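Rab GDP-dissociation inhibitor (Saccharomyces cerevisiae, PDB 2BCG) holds Rab GTPases such as Sec4 in their GDP-bound state by slowing GDP release and extracts GDP-bound Ypt7 from vacuolar membranes. Local coordinates at residues Q308-A313 with A397-P402; A364-I369 with P381-L386; S52-Q57 with G77-W82; F90-G95 with S420-S425. One frame throughout, in Å; residues are numbered along the deposited sequence.

Contacts 1 and 2 share one sheet. Strand 303-317 of contact 1 pairs with strand 362-369 of contact 2; Ala313 N and Ile366 O lie 2.9 Å apart, a probable hydrogen bond. Contact 1, partly buried, joins two strands mainly by backbone bonds at the sheet margin. Contact 2 is buried, and only apolar side chains meet across it. Contact 4 is also buried and lies nearest the chain centre. It mixes backbone bonds, a bridging water and a methionine packed over an imidazole, and joins parts over 300 residues apart. Contact 3, partly buried, is most peripheral, its centre about 22 Å from the chain centre, and combines a carboxylate at a helix start with leucine-on-indole packing.

Contact 1. Residues Q308-A313 with A397-P402; sequences QRVIRA and AELFEP
Val310 and Ala397 form a hydrogen-bonded antiparallel pair. Val310 N donates to Ala397 O at 2.8 Å, and Ala397 N returns a bond to Val310 O at 2.9 Å. A third bond runs from Leu399 N to Gln308 O at 3.1 Å. It is nearly straight, with an angle of 176° at the hydrogen. Between these bonds, Arg309 and Glu398 make the non-hydrogen-bonded pair. Here Arg309 CA approaches Ala397 O at 3.3 Å in a CA-H...O contact.

The packing sits on the face that carries Val310 and Ala397. Leu399 meets Val310 CG2 with its CG at 3.8 Å, and both of its methyls reach the same carbon. Val310 CG2 stands beside its own backbone N, opposite the carbonyl carbon, while CG1 (chi1 -175°) turns to one face of the Arg312 guanidinium. The extended chain of Arg312 brings NH1 to 3.6 Å from Ala397 CB. Its NH2 is held by Tyr417 O.

On the other face the aliphatic parts of Arg309 and Glu398 lie near each other. Their charged ends do not meet: Arg309 NE is 6.7 Å from Glu398 OE2. Glu398 OE1 instead bonds to Ser305 OG. Beyond Leu399, Phe400 N is hydrogen-bonded to Ser416 OG.

Strand 391-402 is the outermost strand on its side of the mixed sheet. The chemistry implies that main-chain bonds fix its pairing with 308-313, while the side chains add a small apolar patch and no salt bridge between the two segments.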
# COMPACT_ATOMS: atom_id res chain seq x y z
N GLN A 308 -10.75 -3.30 23.04
CA GLN A 308 -9.55 -2.46 23.03
C GLN A 308 -9.74 -1.21 22.19
O GLN A 308 -10.37 -1.23 21.14
CB GLN A 308 -8.37 -3.23 22.47
CG GLN A 308 -8.01 -4.48 23.23
CD GLN A 308 -7.05 -5.33 22.46
OE1 GLN A 308 -5.90 -5.46 22.85
NE2 GLN A 308 -7.51 -5.90 21.33
N ARG A 309 -9.18 -0.11 22.67
CA ARG A 309 -9.17 1.13 21.92
C ARG A 309 -7.70 1.49 21.75
O ARG A 309 -6.91 1.38 22.70
CB ARG A 309 -9.83 2.27 22.69
CG ARG A 309 -11.35 2.19 22.78
CD ARG A 309 -11.93 3.52 23.27
NE ARG A 309 -11.33 3.98 24.53
CZ ARG A 309 -11.19 5.27 24.89
NH1 ARG A 309 -11.55 6.24 24.06
NH2 ARG A 309 -10.68 5.57 26.07
N VAL A 310 -7.36 1.94 20.55
CA VAL A 310 -5.98 2.30 20.25
C VAL A 310 -5.90 3.80 20.05
O VAL A 310 -6.64 4.37 19.25
CB VAL A 310 -5.51 1.60 18.95
CG1 VAL A 310 -4.02 1.86 18.70
CG2 VAL A 310 -5.75 0.09 19.03
N ILE A 311 -4.97 4.45 20.76
CA ILE A 311 -4.73 5.87 20.50
C ILE A 311 -3.59 5.96 19.50
O ILE A 311 -2.58 5.22 19.64
CB ILE A 311 -4.44 6.70 21.78
CG1 ILE A 311 -4.23 8.18 21.44
CG2 ILE A 311 -3.30 6.10 22.58
CD1 ILE A 311 -4.31 9.12 22.64
N ARG A 312 -3.77 6.83 18.49
CA ARG A 312 -2.74 7.05 17.48
C ARG A 312 -2.51 8.55 17.36
O ARG A 312 -3.46 9.33 17.09
CB ARG A 312 -3.14 6.44 16.13
CG ARG A 312 -3.29 4.90 16.22
CD ARG A 312 -3.81 4.27 14.97
NE ARG A 312 -3.75 2.80 15.02
CZ ARG A 312 -4.80 1.97 14.86
NH1 ARG A 312 -6.01 2.44 14.61
NH2 ARG A 312 -4.61 0.66 14.88
N ALA A 313 -1.27 8.94 17.65
CA ALA A 313 -0.92 10.36 17.67
C ALA A 313 0.07 10.55 16.53
O ALA A 313 1.18 10.07 16.60
CB ALA A 313 -0.24 10.74 18.99
N ALA A 397 -9.20 4.87 17.98
CA ALA A 397 -9.99 3.90 17.22
C ALA A 397 -10.38 2.71 18.12
O ALA A 397 -9.54 2.17 18.83
CB ALA A 397 -9.21 3.41 16.00
N GLU A 398 -11.66 2.32 18.07
CA GLU A 398 -12.08 1.10 18.74
C GLU A 398 -11.86 -0.04 17.76
O GLU A 398 -12.16 0.11 16.58
CB GLU A 398 -13.56 1.18 19.15
CG GLU A 398 -13.94 0.02 20.06
CD GLU A 398 -15.25 0.22 20.80
OE1 GLU A 398 -15.58 -0.64 21.65
OE2 GLU A 398 -15.97 1.20 20.53
N LEU A 399 -11.29 -1.15 18.22
CA LEU A 399 -11.04 -2.32 17.37
C LEU A 399 -12.25 -3.25 17.31
O LEU A 399 -12.80 -3.64 18.35
CB LEU A 399 -9.83 -3.10 17.86
CG LEU A 399 -8.55 -2.29 17.98
CD1 LEU A 399 -7.48 -3.28 18.40
CD2 LEU A 399 -8.22 -1.59 16.64
N PHE A 400 -12.62 -3.62 16.09
CA PHE A 400 -13.76 -4.53 15.83
C PHE A 400 -13.35 -5.84 15.18
O PHE A 400 -12.31 -5.94 14.50
CB PHE A 400 -14.83 -3.81 14.99
CG PHE A 400 -15.38 -2.60 15.66
CD1 PHE A 400 -14.93 -1.33 15.30
CD2 PHE A 400 -16.33 -2.73 16.69
CE1 PHE A 400 -15.43 -0.19 15.94
CE2 PHE A 400 -16.82 -1.60 17.34
CZ PHE A 400 -16.35 -0.32 16.98
N GLU A 401 -14.14 -6.89 15.43
CA GLU A 401 -13.93 -8.16 14.76
C GLU A 401 -15.31 -8.72 14.41
O GLU A 401 -16.30 -8.29 15.00
CB GLU A 401 -13.16 -9.15 15.65
CG GLU A 401 -13.86 -9.44 16.98
CD GLU A 401 -13.10 -10.41 17.85
OE1 GLU A 401 -13.36 -10.43 19.07
OE2 GLU A 401 -12.26 -11.17 17.34
N PRO A 402 -15.38 -9.60 13.42
CA PRO A 402 -16.69 -10.18 13.10
C PRO A 402 -17.20 -11.07 14.23
O PRO A 402 -16.41 -11.76 14.88
CB PRO A 402 -16.43 -11.03 11.87
CG PRO A 402 -14.97 -11.15 11.71
CD PRO A 402 -14.30 -10.11 12.55

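Contact 2. Residues A364-I369 with P381-L386; sequences AIISTI and PAFKLL
Leu386 and Phe383, which both touch Ile366, are joined by a bond from Leu386 N to Phe383 O at 3.0 Å. Leu385 N bonds likewise to Ala382 O, so the turn 382-386 presents its side chains to strand 362-369. No hydrogen bond crosses the contact. What crosses it is carbon.

Ile366 is the central side chain. Both of its branches reach Ala382. CG2, opposite the backbone N, comes closest, at 3.7 Å from Ala382 CB. The other branch starts beside the backbone N (chi1 -62°) and runs out extended, and its CD1 goes on to Phe383 and Leu386. Ile366 CD1 lies 3.3 Å from Phe383 CD1 and meets the ring obliquely. The same Ile366 methyl lies 3.9 Å from Leu386 CD1. Two residues back along the strand, Ala364 CB meets Leu386 CD1 at 3.8 Å, so one leucine methyl touches both strand residues.

Most neighbours are apolar too. Ile345 and Val347 of the next strand and Leu379 pack on Ile366, and Ile334 packs on Ala382. The exception is Lys392, which makes a cation-pi contact with Phe383.

With no directional bond between the segments, residues 382-386 are held on the sheet by close hydrophobic fit.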
# COMPACT_ATOMS: atom_id res chain seq x y z
N ALA A 364 6.10 11.01 13.00
CA ALA A 364 6.30 10.07 14.10
C ALA A 364 4.93 9.73 14.60
O ALA A 364 4.22 10.61 15.14
CB ALA A 364 7.13 10.71 15.20
N ILE A 365 4.53 8.49 14.37
CA ILE A 365 3.20 8.09 14.78
C ILE A 365 3.32 7.17 16.00
O ILE A 365 3.96 6.12 15.95
CB ILE A 365 2.45 7.37 13.67
CG1 ILE A 365 2.43 8.25 12.40
CG2 ILE A 365 1.04 7.06 14.15
CD1 ILE A 365 1.59 7.65 11.24
N ILE A 366 2.75 7.61 17.10
CA ILE A 366 2.85 6.91 18.38
C ILE A 366 1.54 6.16 18.56
O ILE A 366 0.46 6.71 18.31
CB ILE A 366 3.03 7.89 19.55
CG1 ILE A 366 4.33 8.72 19.42
CG2 ILE A 366 3.01 7.15 20.88
CD1 ILE A 366 4.29 9.97 20.29
N SER A 367 1.61 4.92 19.04
CA SER A 367 0.36 4.20 19.29
C SER A 367 0.48 3.22 20.43
O SER A 367 1.54 2.67 20.70
CB SER A 367 -0.12 3.51 18.03
OG SER A 367 0.71 2.45 17.71
N THR A 368 -0.66 2.99 21.08
CA THR A 368 -0.73 1.96 22.10
C THR A 368 -2.20 1.69 22.37
O THR A 368 -3.07 2.49 22.00
CB THR A 368 -0.00 2.41 23.39
OG1 THR A 368 0.21 1.27 24.25
CG2 THR A 368 -0.81 3.51 24.11
N ILE A 369 -2.46 0.54 22.98
CA ILE A 369 -3.77 0.23 23.51
C ILE A 369 -3.96 1.05 24.80
O ILE A 369 -3.11 1.04 25.70
CB ILE A 369 -3.82 -1.28 23.83
CG1 ILE A 369 -3.76 -2.13 22.55
CG2 ILE A 369 -5.04 -1.62 24.71
CD1 ILE A 369 -4.82 -1.82 21.53
N PRO A 381 5.59 9.61 27.78
CA PRO A 381 6.97 9.09 27.68
C PRO A 381 7.45 8.95 26.23
O PRO A 381 8.64 9.09 25.95
CB PRO A 381 6.89 7.72 28.36
CG PRO A 381 5.68 7.78 29.22
CD PRO A 381 4.72 8.70 28.57
N ALA A 382 6.52 8.67 25.33
CA ALA A 382 6.85 8.62 23.90
C ALA A 382 6.99 10.02 23.29
O ALA A 382 7.92 10.28 22.55
CB ALA A 382 5.82 7.83 23.16
N PHE A 383 6.08 10.95 23.61
CA PHE A 383 6.23 12.32 23.10
C PHE A 383 7.59 12.87 23.53
O PHE A 383 8.24 13.56 22.75
CB PHE A 383 5.17 13.25 23.67
CG PHE A 383 3.80 13.08 23.09
CD1 PHE A 383 3.58 12.90 21.74
CD2 PHE A 383 2.71 13.15 23.95
CE1 PHE A 383 2.25 12.75 21.25
CE2 PHE A 383 1.41 12.99 23.47
CZ PHE A 383 1.18 12.78 22.13
N LYS A 384 8.01 12.55 24.77
CA LYS A 384 9.28 13.07 25.30
C LYS A 384 10.50 12.62 24.49
O LYS A 384 11.56 13.28 24.51
CB LYS A 384 9.47 12.64 26.74
CG LYS A 384 8.82 13.55 27.74
CD LYS A 384 8.88 12.90 29.11
CE LYS A 384 8.87 13.91 30.23
NZ LYS A 384 8.13 13.37 31.41
N LEU A 385 10.39 11.49 23.79
CA LEU A 385 11.53 10.95 23.02
C LEU A 385 11.70 11.72 21.72
O LEU A 385 12.70 11.57 21.05
CB LEU A 385 11.31 9.49 22.69
CG LEU A 385 11.27 8.52 23.87
CD1 LEU A 385 10.85 7.12 23.44
CD2 LEU A 385 12.66 8.47 24.54
N LEU A 386 10.71 12.52 21.33
CA LEU A 386 10.73 13.09 19.97
C LEU A 386 11.39 14.43 19.81
O LEU A 386 11.58 14.87 18.68
CB LEU A 386 9.31 13.22 19.42
CG LEU A 386 8.51 11.91 19.40
CD1 LEU A 386 7.14 12.15 18.75
CD2 LEU A 386 9.22 10.78 18.65

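Contact 3. Residues S52-Q57 with G77-W82; sequences SVTLSQ and GKDRDW
Ser56 and Asp79 make the hydrogen bonds of the contact. The Asp79 carboxylate takes Ser56 N on OD2 at 2.9 Å and Ser56 OG on OD1 at 2.5 Å. Each oxygen uses its syn lone pair, so the carboxylate grips one residue with both oxygens. The serine hydroxyl sits between its own backbone N and carbonyl carbon (chi1 62°), which keeps it on the same side as its N-H. A weak, long ion pair links Asp79 OD2 to Arg72 NE. Thr54 adds a capping bond of its own: its OG1 accepts from Gln57 N at 3.2 Å.

The apolar part is a CH-pi contact. Leu55 CD2 lies over one face of the Trp82 indole, 3.9 Å from the centroid of the five-membered ring and 15° off its normal. Leucine and indole leave their backbones in the same direction, with the methyl lying on the ring. The indole is fixed at its rim, where NE1 donates to Phe76 O. Ile316 of strand 303-317 touches both Leu55 and Trp82.

Backbone bonds shape the second segment. Asp81 N to Lys78 O and Trp82 N to Asp79 O, both 3.0 Å, form a short 3-10 turn.

This is a capped helix N-terminus: Thr54 is the N-cap of helix 55-62, and Asp79 supplies a carboxylate to its first turn, where it probably also benefits from the helix dipole.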
# COMPACT_ATOMS: atom_id res chain seq x y z
N SER A 52 -3.47 6.57 3.45
CA SER A 52 -2.57 7.67 3.67
C SER A 52 -3.25 8.92 3.14
O SER A 52 -3.87 8.87 2.05
CB SER A 52 -1.23 7.42 2.95
OG SER A 52 -0.59 6.23 3.37
N VAL A 53 -3.16 10.03 3.88
CA VAL A 53 -3.92 11.22 3.49
C VAL A 53 -3.03 12.46 3.40
O VAL A 53 -1.89 12.48 3.89
CB VAL A 53 -5.06 11.47 4.49
CG1 VAL A 53 -6.01 10.24 4.56
CG2 VAL A 53 -4.50 11.81 5.87
N THR A 54 -3.56 13.49 2.74
CA THR A 54 -2.84 14.75 2.65
C THR A 54 -2.87 15.53 3.97
O THR A 54 -3.61 15.19 4.89
CB THR A 54 -3.45 15.68 1.57
OG1 THR A 54 -4.80 16.02 1.95
CG2 THR A 54 -3.40 15.03 0.21
N LEU A 55 -2.06 16.58 4.04
CA LEU A 55 -2.04 17.41 5.21
C LEU A 55 -3.36 18.15 5.41
O LEU A 55 -3.89 18.17 6.51
CB LEU A 55 -0.81 18.33 5.20
CG LEU A 55 -0.47 19.11 6.45
CD1 LEU A 55 -0.40 18.23 7.73
CD2 LEU A 55 0.87 19.70 6.20
N SER A 56 -3.92 18.68 4.33
CA SER A 56 -5.25 19.32 4.48
C SER A 56 -6.29 18.34 5.04
O SER A 56 -7.08 18.70 5.94
CB SER A 56 -5.71 20.04 3.20
OG SER A 56 -5.84 19.11 2.15
N GLN A 57 -6.26 17.09 4.56
CA GLN A 57 -7.15 16.06 5.11
C GLN A 57 -6.90 15.72 6.57
O GLN A 57 -7.81 15.40 7.33
CB GLN A 57 -7.10 14.79 4.26
CG GLN A 57 -8.19 14.76 3.27
CD GLN A 57 -9.58 14.99 3.92
OE1 GLN A 57 -9.96 14.30 4.89
NE2 GLN A 57 -10.31 15.98 3.41
N GLY A 77 4.72 23.33 3.17
CA GLY A 77 4.82 23.07 1.74
C GLY A 77 3.53 22.56 1.12
O GLY A 77 2.46 22.59 1.73
N LYS A 78 3.65 22.07 -0.12
CA LYS A 78 2.49 21.63 -0.92
C LYS A 78 1.86 20.31 -0.45
O LYS A 78 2.58 19.37 -0.07
CB LYS A 78 2.90 21.52 -2.40
CG LYS A 78 3.20 22.90 -3.07
CD LYS A 78 1.92 23.49 -3.70
CE LYS A 78 2.23 24.61 -4.73
NZ LYS A 78 2.42 26.00 -4.15
N ASP A 79 0.52 20.26 -0.47
CA ASP A 79 -0.28 19.10 -0.06
C ASP A 79 0.21 17.84 -0.79
O ASP A 79 0.19 16.74 -0.23
CB ASP A 79 -1.77 19.32 -0.41
CG ASP A 79 -2.72 19.11 0.78
OD1 ASP A 79 -3.94 19.01 0.52
OD2 ASP A 79 -2.32 19.06 1.96
N ARG A 80 0.67 18.00 -2.04
CA ARG A 80 1.07 16.83 -2.84
C ARG A 80 2.27 16.08 -2.25
O ARG A 80 2.47 14.89 -2.55
CB ARG A 80 1.34 17.21 -4.31
CG ARG A 80 2.29 18.41 -4.53
CD ARG A 80 2.44 18.72 -6.05
NE ARG A 80 1.16 18.61 -6.77
CZ ARG A 80 0.29 19.61 -6.92
NH1 ARG A 80 0.54 20.81 -6.42
NH2 ARG A 80 -0.85 19.40 -7.58
N ASP A 81 3.08 16.75 -1.44
CA ASP A 81 4.23 16.14 -0.79
C ASP A 81 3.89 15.26 0.42
O ASP A 81 4.77 14.57 0.97
CB ASP A 81 5.18 17.24 -0.28
CG ASP A 81 5.98 17.91 -1.39
OD1 ASP A 81 6.84 18.76 -1.03
OD2 ASP A 81 5.76 17.59 -2.58
N TRP A 82 2.64 15.30 0.86
CA TRP A 82 2.26 14.65 2.12
C TRP A 82 1.38 13.43 1.86
O TRP A 82 0.35 13.56 1.18
CB TRP A 82 1.54 15.66 3.03
CG TRP A 82 2.45 16.77 3.52
CD1 TRP A 82 2.81 17.91 2.83
CD2 TRP A 82 3.14 16.81 4.76
NE1 TRP A 82 3.71 18.66 3.58
CE2 TRP A 82 3.89 18.03 4.79
CE3 TRP A 82 3.17 15.97 5.89
CZ2 TRP A 82 4.68 18.38 5.89
CZ3 TRP A 82 3.95 16.32 6.97
CH2 TRP A 82 4.69 17.52 6.97

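Contact 4. Residues F90-G95 with S420-S425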
# COMPACT_ATOMS: atom_id res chain seq x y z
N PHE A 90 4.72 -1.34 9.59
CA PHE A 90 5.82 -1.77 8.74
C PHE A 90 5.57 -3.15 8.11
O PHE A 90 4.67 -3.88 8.54
CB PHE A 90 7.10 -1.79 9.54
CG PHE A 90 7.55 -0.41 10.00
CD1 PHE A 90 7.77 -0.12 11.35
CD2 PHE A 90 7.77 0.60 9.07
CE1 PHE A 90 8.22 1.16 11.75
CE2 PHE A 90 8.19 1.88 9.48
CZ PHE A 90 8.43 2.15 10.82
N LEU A 91 6.37 -3.52 7.11
CA LEU A 91 6.32 -4.90 6.57
C LEU A 91 7.53 -5.71 7.09
O LEU A 91 8.66 -5.27 6.93
CB LEU A 91 6.42 -4.87 5.04
CG LEU A 91 5.16 -4.45 4.25
CD1 LEU A 91 4.97 -2.93 4.32
CD2 LEU A 91 5.22 -4.93 2.81
N MET A 92 7.29 -6.88 7.69
CA MET A 92 8.42 -7.78 7.93
C MET A 92 9.02 -8.21 6.58
O MET A 92 8.30 -8.68 5.68
CB MET A 92 7.98 -9.04 8.70
CG MET A 92 7.68 -8.80 10.15
SD MET A 92 9.24 -8.63 11.07
CE MET A 92 9.02 -9.71 12.47
N ALA A 93 10.33 -8.08 6.45
CA ALA A 93 10.99 -8.38 5.19
C ALA A 93 10.79 -9.81 4.69
O ALA A 93 10.80 -10.02 3.48
CB ALA A 93 12.46 -8.04 5.26
N ASN A 94 10.59 -10.79 5.59
CA ASN A 94 10.31 -12.18 5.16
C ASN A 94 8.90 -12.60 5.51
O ASN A 94 8.57 -13.80 5.59
CB ASN A 94 11.34 -13.17 5.77
CG ASN A 94 11.37 -14.52 5.03
OD1 ASN A 94 11.31 -15.59 5.66
ND2 ASN A 94 11.44 -14.47 3.70
N GLY A 95 8.04 -11.60 5.71
CA GLY A 95 6.65 -11.86 6.05
C GLY A 95 5.77 -12.30 4.89
O GLY A 95 6.17 -12.29 3.72
N SER A 420 -0.60 -3.83 16.45
CA SER A 420 0.71 -4.42 16.16
C SER A 420 1.44 -3.51 15.20
O SER A 420 0.82 -2.75 14.43
CB SER A 420 0.61 -5.85 15.64
OG SER A 420 0.09 -5.87 14.33
N SER A 421 2.77 -3.62 15.22
CA SER A 421 3.60 -2.63 14.51
C SER A 421 3.87 -2.99 13.05
O SER A 421 4.48 -2.22 12.31
CB SER A 421 4.92 -2.48 15.27
OG SER A 421 5.71 -3.65 15.17
N HIS A 422 3.40 -4.17 12.63
CA HIS A 422 3.61 -4.61 11.26
C HIS A 422 2.40 -5.39 10.75
O HIS A 422 1.43 -5.58 11.48
CB HIS A 422 4.90 -5.43 11.15
CG HIS A 422 4.92 -6.63 12.04
ND1 HIS A 422 4.36 -7.83 11.68
CD2 HIS A 422 5.43 -6.80 13.29
CE1 HIS A 422 4.53 -8.70 12.66
NE2 HIS A 422 5.18 -8.11 13.64
N PHE A 423 2.43 -5.80 9.48
CA PHE A 423 1.22 -6.29 8.79
C PHE A 423 0.98 -7.82 8.89
O PHE A 423 0.04 -8.34 8.28
CB PHE A 423 1.22 -5.83 7.30
CG PHE A 423 0.41 -4.56 7.01
CD1 PHE A 423 -0.86 -4.37 7.56
CD2 PHE A 423 0.90 -3.57 6.13
CE1 PHE A 423 -1.63 -3.22 7.27
CE2 PHE A 423 0.13 -2.45 5.84
CZ PHE A 423 -1.13 -2.28 6.39
N GLU A 424 1.76 -8.55 9.71
CA GLU A 424 1.54 -10.00 9.73
C GLU A 424 0.13 -10.39 10.16
O GLU A 424 -0.47 -11.32 9.59
CB GLU A 424 2.60 -10.70 10.59
CG GLU A 424 3.11 -11.96 9.98
CD GLU A 424 3.71 -11.81 8.57
OE1 GLU A 424 4.23 -10.73 8.18
OE2 GLU A 424 3.64 -12.81 7.84
N SER A 425 -0.44 -9.70 11.15
CA SER A 425 -1.80 -10.07 11.57
C SER A 425 -2.84 -9.74 10.45
O SER A 425 -3.89 -10.39 10.35
CB SER A 425 -2.21 -9.44 12.90
OG SER A 425 -2.24 -8.03 12.78
O HOH W 1 4.64 -7.99 8.18
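A single beta bridge between Phe90 and His422 ties the residue just before strand 91-92 to the loop that leads into helix 424-438. Phe90 N donates to Ser421 O at 2.9 Å, with 174° at the hydrogen. Phe90 O receives a weak bond from Phe423 N at 3.1 Å, and His422 CA also approaches this oxygen at 3.0 Å. Phe423 is the N-cap residue of helix 424-438. The Phe90 ring meets that of Tyr234, from the strand that pairs with 91-92.

Side-chain packing centres on Met92 and His422. Met92 CG lies over one face of the imidazole, 4.0 Å from the ring centroid and 17° off its normal. Met92 SD stands above the same ring at a greater distance. His422 ND1 accepts a weak bond from Glu424 N, which may help to set the rotation of the ring.

Glu424 adds a polar link. Its chain bends at chi2 (57°), which carries the carboxylate back to Gly95. Gly95 closes a type I turn begun at Met92 and is the N-cap residue of helix 96-104. Glu424 OE1 lies 3.4 Å from Gly95 CA, and OE2 accepts from Glu96 N in the first turn of that helix. The starts of two helices are thus brought together, and the N-terminal end of helix 96-104 would probably favour the charged carboxylate. One water completes the link: it accepts from Met92 N at 2.9 Å and donates to Glu424 OE1 at 2.8 Å.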